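Local coordinates for protein CyaB (Pseudomonas aeruginosa, PDB 3R5G) that probably converts ATP to cyclic AMP and pyrophosphate as the catalytic domain of a longer transmembrane class III adenylyl cyclase, at residues Thr11-Asp16 against Val62-Gly67; Lys45-Tyr50 against Ile86-His91; Ile114-Cys119 against His158-Leu163. One frame throughout, in Å; residues are numbered along the deposited sequence.

Contact 1 (Thr11-Asp16 against Val62-Gly67); sequences TVFFSD and VMVFFG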
loop_
_atom_site.group_PDB
_atom_site.type_symbol
_atom_site.label_atom_id
_atom_site.label_comp_id
_atom_site.label_asym_id
_atom_site.label_seq_id
_atom_site.Cartn_x
_atom_site.Cartn_y
_atom_site.Cartn_z
ATOM N N THR A 11 5.813 15.274 7.991
ATOM C CA THR A 11 6.280 13.996 8.606
ATOM C C THR A 11 5.215 12.983 8.265
ATOM O O THR A 11 4.003 13.162 8.530
ATOM C CB THR A 11 6.585 14.181 10.087
ATOM O OG1 THR A 11 7.685 15.065 10.252
ATOM C CG2 THR A 11 7.031 12.780 10.713
ATOM N N VAL A 12 5.666 11.866 7.738
ATOM C CA VAL A 12 4.810 10.794 7.230
ATOM C C VAL A 12 5.025 9.498 7.996
ATOM O O VAL A 12 6.194 9.151 8.265
ATOM C CB VAL A 12 5.068 10.479 5.697
ATOM C CG1 VAL A 12 4.213 9.360 5.202
ATOM C CG2 VAL A 12 4.950 11.795 4.876
ATOM N N PHE A 13 3.947 8.859 8.454
ATOM C CA PHE A 13 3.979 7.710 9.354
ATOM C C PHE A 13 3.249 6.569 8.663
ATOM O O PHE A 13 2.132 6.751 8.112
ATOM C CB PHE A 13 3.173 8.149 10.620
ATOM C CG PHE A 13 2.832 7.022 11.498
ATOM C CD1 PHE A 13 3.644 6.780 12.641
ATOM C CD2 PHE A 13 1.727 6.166 11.243
ATOM C CE1 PHE A 13 3.308 5.744 13.516
ATOM C CE2 PHE A 13 1.407 5.067 12.157
ATOM C CZ PHE A 13 2.201 4.858 13.288
ATOM N N PHE A 14 3.890 5.382 8.674
ATOM C CA PHE A 14 3.243 4.173 8.311
ATOM C C PHE A 14 3.359 3.149 9.380
ATOM O O PHE A 14 4.426 3.048 10.012
ATOM C CB PHE A 14 3.879 3.515 7.026
ATOM C CG PHE A 14 3.537 4.217 5.725
ATOM C CD1 PHE A 14 4.228 5.295 5.321
ATOM C CD2 PHE A 14 2.432 3.788 4.956
ATOM C CE1 PHE A 14 3.969 5.903 4.083
ATOM C CE2 PHE A 14 2.082 4.486 3.786
ATOM C CZ PHE A 14 2.913 5.496 3.315
ATOM N N SER A 15 2.351 2.336 9.548
ATOM C CA SER A 15 2.478 1.195 10.477
ATOM C C SER A 15 1.769 -0.016 9.965
ATOM O O SER A 15 0.889 0.082 9.124
ATOM C CB SER A 15 1.922 1.534 11.834
ATOM O OG SER A 15 0.473 1.763 11.772
ATOM N N ASP A 16 2.147 -1.191 10.474
ATOM C CA ASP A 16 1.311 -2.352 10.254
ATOM C C ASP A 16 1.440 -3.287 11.448
ATOM O O ASP A 16 2.267 -3.030 12.372
ATOM C CB ASP A 16 1.667 -3.093 8.942
ATOM C CG ASP A 16 3.017 -3.763 8.966
ATOM O OD1 ASP A 16 3.325 -4.559 9.841
ATOM O OD2 ASP A 16 3.815 -3.444 8.063
ATOM N N VAL A 62 -1.719 1.462 8.453
ATOM C CA VAL A 62 -2.219 2.792 8.723
ATOM C C VAL A 62 -1.234 3.844 8.216
ATOM O O VAL A 62 -0.027 3.734 8.409
ATOM C CB VAL A 62 -2.301 2.995 10.214
ATOM C CG1 VAL A 62 -2.559 4.405 10.668
ATOM C CG2 VAL A 62 -3.357 2.066 10.860
ATOM N N MET A 63 -1.662 4.882 7.503
ATOM C CA MET A 63 -0.848 5.949 6.987
ATOM C C MET A 63 -1.384 7.254 7.575
ATOM O O MET A 63 -2.611 7.492 7.479
ATOM C CB MET A 63 -1.040 5.937 5.487
ATOM C CG MET A 63 -0.270 6.918 4.807
ATOM S SD MET A 63 -0.683 6.921 2.985
ATOM C CE MET A 63 0.183 8.419 2.597
ATOM N N VAL A 64 -0.543 8.037 8.212
ATOM C CA VAL A 64 -0.900 9.315 8.854
ATOM C C VAL A 64 0.135 10.313 8.452
ATOM O O VAL A 64 1.331 9.934 8.311
ATOM C CB VAL A 64 -0.954 9.175 10.375
ATOM C CG1 VAL A 64 -1.300 10.536 11.072
ATOM C CG2 VAL A 64 -1.884 7.984 10.780
ATOM N N PHE A 65 -0.236 11.568 8.187
ATOM C CA PHE A 65 0.781 12.555 7.981
ATOM C C PHE A 65 0.579 13.805 8.796
ATOM O O PHE A 65 -0.583 14.090 9.212
ATOM C CB PHE A 65 1.008 12.833 6.496
ATOM C CG PHE A 65 -0.243 13.322 5.774
ATOM C CD1 PHE A 65 -0.529 14.680 5.696
ATOM C CD2 PHE A 65 -1.012 12.427 5.117
ATOM C CE1 PHE A 65 -1.676 15.121 4.886
ATOM C CE2 PHE A 65 -2.161 12.822 4.315
ATOM C CZ PHE A 65 -2.490 14.186 4.256
ATOM N N PHE A 66 1.649 14.526 9.010
ATOM C CA PHE A 66 1.617 15.775 9.793
ATOM C C PHE A 66 2.253 16.888 8.991
ATOM O O PHE A 66 3.269 16.707 8.321
ATOM C CB PHE A 66 2.412 15.594 11.098
ATOM C CG PHE A 66 1.776 14.674 12.063
ATOM C CD1 PHE A 66 1.150 15.157 13.242
ATOM C CD2 PHE A 66 1.828 13.270 11.860
ATOM C CE1 PHE A 66 0.585 14.160 14.144
ATOM C CE2 PHE A 66 1.245 12.344 12.721
ATOM C CZ PHE A 66 0.642 12.767 13.839
ATOM N N GLY A 67 1.654 18.049 9.024
ATOM C CA GLY A 67 2.168 19.248 8.339
ATOM C C GLY A 67 1.124 19.759 7.321
ATOM O O GLY A 67 1.381 20.811 6.715
#
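Thr11 with Phe66, Phe13 with Val64 and Ser15 with Val62 are the hydrogen-bonded pairs of an antiparallel match between two central strands of the cyclase catalytic domain, whose core is a ferredoxin-like βαββαβ fold. Six backbone bonds hold the strands, two in each of these pairs, and the axes of the two segments come within 4.7 Å. Phe13 N to Val64 O, at 2.8 Å, is one of the shorter bonds. Between these rungs, CA-H...O contacts add weaker cohesion, as from Phe14 CA to Val62 O at 3.3 Å.

Apolar contacts divide between the faces of the sheet. On the face of Phe13, Val62 and Val64, the Phe13 ring lies alongside Val64, its CD2 4.1 Å from Val64 CG2, while Met84 and Met88 of helix 74-100 also touch the Phe13 side chain. Valine suits both places, its beta branching fitting an extended backbone and filling space close to the strand. Ser15 shares this face: its small side chain fits against Val62.

On the other face Phe14 and Met63 lie side by side, with Ala142 of helix 137-148 against Phe14. With CG anti to the backbone N (chi1 -178°) and the chain extended beyond, flexible Met63 stands up from the sheet along the ring. Met63 CG makes an off-centre CH-pi contact with the Phe14 ring, and the sulfur makes an oblique Met-aromatic one, Met63 SD lying 4.7 Å from the ring centroid. The closest approach of this pair is Phe14 CE2 to Met63 CG, 3.5 Å.

Contact 2 (Lys45-Tyr50 against Ile86-His91); sequences KIALKY and IAMRKH
Ile46 reaches across to Ala87, Met88 and His91, and each of its two branches has its own task. The CG2 methyl, anti to the backbone N because CG1 sits at chi1 -57°, rests 3.8 Å from Met88 CG and also meets the methyl of Ala87. The longer branch carries Ile46 CD1 to 3.7 Å from His91 CB, near the root of the imidazole. Met84 touches the same isoleucine, so that Ile46 sits among Met84, Ala87, Met88 and His91, an arrangement consistent with knobs-into-holes packing.

Segments 45-50 and 86-91 run roughly antiparallel, 149° between their directions, their axes 10.3 Å apart at closest. They belong to the pair of helices that lie on one face of the sheet in the βαββαβ core of the cyclase domain.

Met88 runs alongside Ile46, each side chain heading toward the other's helix. Its unbranched, extended chain reaches across to helix 29-50 and brings Met88 CE to 4.3 Å from Ala47 CB, where the small alanine side chain lets the thioether end come close.

Ala87, equally small, accepts the end of an aromatic side chain: Tyr50 CE2 lies 3.6 Å from Ala87 CB, with the phenol oxygen beside it. That hydroxyl finds its polar partner in the backbone O of Leu197, and His91 NE2 is likewise bonded to Glu42.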
loop_
_atom_site.group_PDB
_atom_site.type_symbol
_atom_site.label_atom_id
_atom_site.label_comp_id
_atom_site.label_asym_id
_atom_site.label_seq_id
_atom_site.Cartn_x
_atom_site.Cartn_y
_atom_site.Cartn_z
ATOM N N LYS A 45 -8.334 7.097 16.877
ATOM C CA LYS A 45 -8.466 7.976 17.978
ATOM C C LYS A 45 -7.116 8.555 18.456
ATOM O O LYS A 45 -7.027 9.708 18.750
ATOM C CB LYS A 45 -9.073 7.217 19.156
ATOM C CG LYS A 45 -10.560 6.819 18.888
ATOM C CD LYS A 45 -11.158 6.336 20.146
ATOM C CE LYS A 45 -12.666 6.233 19.904
ATOM N NZ LYS A 45 -13.348 5.061 20.525
ATOM N N ILE A 46 -6.078 7.692 18.494
ATOM C CA ILE A 46 -4.764 8.229 18.843
ATOM C C ILE A 46 -4.178 9.229 17.823
ATOM O O ILE A 46 -3.689 10.273 18.208
ATOM C CB ILE A 46 -3.761 7.059 19.087
ATOM C CG1 ILE A 46 -4.287 6.134 20.172
ATOM C CG2 ILE A 46 -2.353 7.636 19.446
ATOM C CD1 ILE A 46 -3.536 4.864 20.451
ATOM N N ALA A 47 -4.343 8.950 16.523
ATOM C CA ALA A 47 -3.894 9.895 15.530
ATOM C C ALA A 47 -4.647 11.213 15.655
ATOM O O ALA A 47 -4.012 12.251 15.576
ATOM C CB ALA A 47 -4.097 9.322 14.111
ATOM N N LEU A 48 -5.985 11.169 15.913
ATOM C CA LEU A 48 -6.717 12.467 16.095
ATOM C C LEU A 48 -6.156 13.265 17.301
ATOM O O LEU A 48 -5.884 14.464 17.179
ATOM C CB LEU A 48 -8.249 12.240 16.266
ATOM C CG LEU A 48 -9.147 13.495 16.665
ATOM C CD1 LEU A 48 -9.341 14.622 15.553
ATOM C CD2 LEU A 48 -10.550 13.026 17.215
ATOM N N LYS A 49 -5.912 12.555 18.414
ATOM C CA LYS A 49 -5.421 13.182 19.633
ATOM C C LYS A 49 -4.079 13.951 19.396
ATOM O O LYS A 49 -3.808 15.037 19.891
ATOM C CB LYS A 49 -5.208 12.123 20.702
ATOM C CG LYS A 49 -4.438 12.657 21.832
ATOM C CD LYS A 49 -4.016 11.501 22.749
ATOM C CE LYS A 49 -4.883 11.427 24.002
ATOM N NZ LYS A 49 -5.042 10.013 24.430
ATOM N N TYR A 50 -3.204 13.331 18.580
ATOM C CA TYR A 50 -1.970 13.910 18.297
ATOM C C TYR A 50 -1.915 14.900 17.137
ATOM O O TYR A 50 -0.862 15.497 16.878
ATOM C CB TYR A 50 -0.930 12.758 18.014
ATOM C CG TYR A 50 -0.392 12.192 19.343
ATOM C CD1 TYR A 50 0.725 12.801 20.021
ATOM C CD2 TYR A 50 -1.065 11.084 19.956
ATOM C CE1 TYR A 50 1.109 12.282 21.274
ATOM C CE2 TYR A 50 -0.666 10.616 21.213
ATOM C CZ TYR A 50 0.460 11.206 21.808
ATOM O OH TYR A 50 0.804 10.738 23.058
ATOM N N ILE A 86 4.835 6.388 19.610
ATOM C CA ILE A 86 5.149 5.896 20.951
ATOM C C ILE A 86 3.856 5.480 21.677
ATOM O O ILE A 86 3.749 4.403 22.295
ATOM C CB ILE A 86 5.935 6.867 21.740
ATOM C CG1 ILE A 86 7.390 6.951 21.176
ATOM C CG2 ILE A 86 5.910 6.539 23.271
ATOM C CD1 ILE A 86 8.156 8.202 21.653
ATOM N N ALA A 87 2.858 6.394 21.553
ATOM C CA ALA A 87 1.613 6.130 22.168
ATOM C C ALA A 87 0.873 4.947 21.618
ATOM O O ALA A 87 0.190 4.195 22.362
ATOM C CB ALA A 87 0.745 7.433 22.056
ATOM N N MET A 88 0.891 4.718 20.295
ATOM C CA MET A 88 0.275 3.575 19.684
ATOM C C MET A 88 0.954 2.306 20.144
ATOM O O MET A 88 0.254 1.316 20.374
ATOM C CB MET A 88 0.343 3.696 18.156
ATOM C CG MET A 88 -0.543 4.832 17.604
ATOM S SD MET A 88 -0.251 4.998 15.836
ATOM C CE MET A 88 -1.725 5.931 15.378
ATOM N N ARG A 89 2.281 2.323 20.220
ATOM C CA ARG A 89 2.995 1.097 20.659
ATOM C C ARG A 89 2.601 0.788 22.107
ATOM O O ARG A 89 2.435 -0.446 22.437
ATOM C CB ARG A 89 4.485 1.369 20.489
ATOM C CG ARG A 89 5.329 0.195 20.956
ATOM C CD ARG A 89 6.768 0.242 20.475
ATOM N NE ARG A 89 7.411 1.406 21.081
ATOM C CZ ARG A 89 8.663 1.825 20.737
ATOM N NH1 ARG A 89 9.329 1.092 19.799
ATOM N NH2 ARG A 89 9.236 2.868 21.293
ATOM N N LYS A 90 2.435 1.823 22.965
ATOM C CA LYS A 90 1.984 1.545 24.340
ATOM C C LYS A 90 0.579 1.016 24.321
ATOM O O LYS A 90 0.254 0.090 25.082
ATOM C CB LYS A 90 2.044 2.781 25.217
ATOM C CG LYS A 90 3.385 3.305 25.557
ATOM C CD LYS A 90 3.310 4.579 26.324
ATOM C CE LYS A 90 4.726 5.108 26.587
ATOM N NZ LYS A 90 4.758 6.452 27.154
ATOM N N HIS A 91 -0.288 1.533 23.475
ATOM C CA HIS A 91 -1.676 1.089 23.519
ATOM C C HIS A 91 -1.811 -0.315 22.975
ATOM O O HIS A 91 -2.703 -1.094 23.338
ATOM C CB HIS A 91 -2.539 2.059 22.724
ATOM C CG HIS A 91 -3.983 1.884 23.004
ATOM N ND1 HIS A 91 -4.525 2.149 24.241
ATOM C CD2 HIS A 91 -5.001 1.561 22.175
ATOM C CE1 HIS A 91 -5.832 1.925 24.175
ATOM N NE2 HIS A 91 -6.147 1.586 22.929
#

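Contact 3 (Ile114-Cys119 against His158-Leu163); sequences INTGYC and HETYSL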
loop_
_atom_site.group_PDB
_atom_site.type_symbol
_atom_site.label_atom_id
_atom_site.label_comp_id
_atom_site.label_asym_id
_atom_site.label_seq_id
_atom_site.Cartn_x
_atom_site.Cartn_y
_atom_site.Cartn_z
ATOM N N ILE A 114 8.861 6.219 9.939
ATOM C CA ILE A 114 8.509 7.659 9.943
ATOM C C ILE A 114 9.601 8.349 9.196
ATOM O O ILE A 114 10.800 8.113 9.496
ATOM C CB ILE A 114 8.339 8.166 11.384
ATOM C CG1 ILE A 114 7.292 7.325 12.076
ATOM C CG2 ILE A 114 7.986 9.647 11.339
ATOM C CD1 ILE A 114 7.142 7.711 13.606
ATOM N N ASN A 115 9.250 9.280 8.304
ATOM C CA ASN A 115 10.240 10.074 7.631
ATOM C C ASN A 115 9.707 11.461 7.502
ATOM O O ASN A 115 8.477 11.658 7.439
ATOM C CB ASN A 115 10.487 9.463 6.226
ATOM C CG ASN A 115 11.439 10.297 5.366
ATOM O OD1 ASN A 115 12.533 10.677 5.830
ATOM N ND2 ASN A 115 11.004 10.649 4.165
ATOM N N THR A 116 10.529 12.454 7.354
ATOM C CA THR A 116 10.152 13.856 7.179
ATOM C C THR A 116 10.837 14.382 5.926
ATOM O O THR A 116 11.979 14.101 5.669
ATOM C CB THR A 116 10.688 14.646 8.336
ATOM O OG1 THR A 116 10.186 14.125 9.574
ATOM C CG2 THR A 116 10.383 16.213 8.234
ATOM N N GLY A 117 10.086 15.075 5.096
ATOM C CA GLY A 117 10.662 15.714 3.877
ATOM C C GLY A 117 9.533 16.279 3.037
ATOM O O GLY A 117 8.344 16.233 3.412
ATOM N N TYR A 118 9.945 16.933 1.922
ATOM C CA TYR A 118 8.936 17.551 1.057
ATOM C C TYR A 118 8.178 16.576 0.282
ATOM O O TYR A 118 8.719 15.675 -0.363
ATOM C CB TYR A 118 9.686 18.563 0.108
ATOM C CG TYR A 118 10.074 19.807 0.892
ATOM C CD1 TYR A 118 9.166 20.905 1.071
ATOM C CD2 TYR A 118 11.321 19.949 1.458
ATOM C CE1 TYR A 118 9.506 22.044 1.846
ATOM C CE2 TYR A 118 11.650 21.095 2.162
ATOM C CZ TYR A 118 10.741 22.116 2.364
ATOM O OH TYR A 118 11.117 23.255 3.105
ATOM N N CYS A 119 6.847 16.723 0.319
ATOM C CA CYS A 119 5.903 15.826 -0.330
ATOM C C CYS A 119 4.905 16.612 -1.157
ATOM O O CYS A 119 4.741 17.759 -0.897
ATOM C CB CYS A 119 5.067 15.054 0.726
ATOM S SG CYS A 119 6.063 13.979 1.802
ATOM N N HIS A 158 17.066 10.087 9.322
ATOM C CA HIS A 158 17.870 11.138 9.889
ATOM C C HIS A 158 17.234 12.517 9.890
ATOM O O HIS A 158 17.399 13.243 10.844
ATOM C CB HIS A 158 19.225 11.155 9.145
ATOM C CG HIS A 158 20.174 12.152 9.720
ATOM N ND1 HIS A 158 20.855 11.932 10.908
ATOM C CD2 HIS A 158 20.476 13.416 9.339
ATOM C CE1 HIS A 158 21.568 13.002 11.214
ATOM N NE2 HIS A 158 21.373 13.913 10.268
ATOM N N GLU A 159 16.494 12.850 8.818
ATOM C CA GLU A 159 15.774 14.108 8.817
ATOM C C GLU A 159 14.799 14.164 10.027
ATOM O O GLU A 159 14.716 15.214 10.655
ATOM C CB GLU A 159 15.006 14.253 7.484
ATOM C CG GLU A 159 14.501 15.689 7.310
ATOM C CD GLU A 159 15.659 16.688 6.978
ATOM O OE1 GLU A 159 16.755 16.253 6.546
ATOM O OE2 GLU A 159 15.452 17.912 7.191
ATOM N N THR A 160 14.069 13.075 10.286
ATOM C CA THR A 160 13.157 13.129 11.406
ATOM C C THR A 160 13.945 13.234 12.689
ATOM O O THR A 160 13.601 13.933 13.623
ATOM C CB THR A 160 12.273 11.884 11.376
ATOM O OG1 THR A 160 11.552 11.811 10.139
ATOM C CG2 THR A 160 11.265 11.887 12.529
ATOM N N TYR A 161 14.951 12.366 12.854
ATOM C CA TYR A 161 15.808 12.409 14.056
ATOM C C TYR A 161 16.311 13.794 14.322
ATOM O O TYR A 161 16.266 14.223 15.496
ATOM C CB TYR A 161 17.002 11.406 13.841
ATOM C CG TYR A 161 18.091 11.631 14.858
ATOM C CD1 TYR A 161 17.927 11.173 16.137
ATOM C CD2 TYR A 161 19.299 12.307 14.501
ATOM C CE1 TYR A 161 18.926 11.437 17.114
ATOM C CE2 TYR A 161 20.287 12.520 15.467
ATOM C CZ TYR A 161 20.087 12.062 16.732
ATOM O OH TYR A 161 21.003 12.329 17.716
ATOM N N SER A 162 16.786 14.481 13.277
ATOM C CA SER A 162 17.330 15.875 13.425
ATOM C C SER A 162 16.362 16.849 14.088
ATOM O O SER A 162 16.782 17.732 14.819
ATOM C CB SER A 162 17.755 16.465 12.078
ATOM O OG SER A 162 18.853 15.644 11.692
ATOM N N LEU A 163 15.078 16.667 13.793
ATOM C CA LEU A 163 14.026 17.449 14.332
ATOM C C LEU A 163 13.612 17.114 15.742
ATOM O O LEU A 163 13.235 18.012 16.499
ATOM C CB LEU A 163 12.789 17.405 13.415
ATOM C CG LEU A 163 13.056 18.078 12.066
ATOM C CD1 LEU A 163 11.959 17.757 11.107
ATOM C CD2 LEU A 163 13.163 19.625 12.258
#
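Thr116 and Thr160 meet without any ring between them, and the flat groups stand to the side: the His158 imidazole has Ser162 OG 3.3 Å above one face, toward the rim, and the Asn115 amide is hydrogen-bonded at OD1 to Ser157 and at ND2 to Glu138. Ser162 OG also bonds back to His158 O, which accepts Ser162 N from the opposite face of its carbonyl plane.

Across the contact, one hydrogen bond joins Thr116 OG1 to Thr160 OG1 at 2.7 Å. Both threonines place OG1 anti to the carbonyl carbon (chi1 -58° in each), and their side chains meet at a slant. Thr11 is a second partner of this buried Thr116 hydroxyl.

In the cyclase fold, strand 109-116 packs here against the short helix 158-164, which follows its parallel neighbour, strand 154-157; the axes of strand segment 114-116 and helix segment 158-163 stand at 79°. Threonine serves both sides, since its methyl packs while its hydroxyl bonds. Thr116 CG2 touches Leu163 CD1 at 3.6 Å, and Thr160 CG2 lies 4.1 Å from Ile114 CG2. Glu159, exposed on the helix, lays its aliphatic CG 3.4 Å from Thr116 O.

How the contacts relate
Strand 6-18 joins contacts 1 and 3, whose centres lie 12 Å apart: Thr11 OG1 is hydrogen-bonded to Thr116 OG1 at 2.8 Å, and Val12 N to Asn115 O. Contact 2 lies against the sheet face bearing Phe13, Val64 and Phe66; Phe13 CZ approaches Met88 SD to 3.5 Å, and Val64 CG2 packs on Ala47 CB at 4.2 Å. Contacts 2 and 3 do not touch, their nearest atoms being about 7 Å apart, though strand 109-116 is the next element of the chain after helix 74-100. Class III cyclases generally form their active sites between two catalytic domains; none of these contacts is touched by the second chain of the assembly.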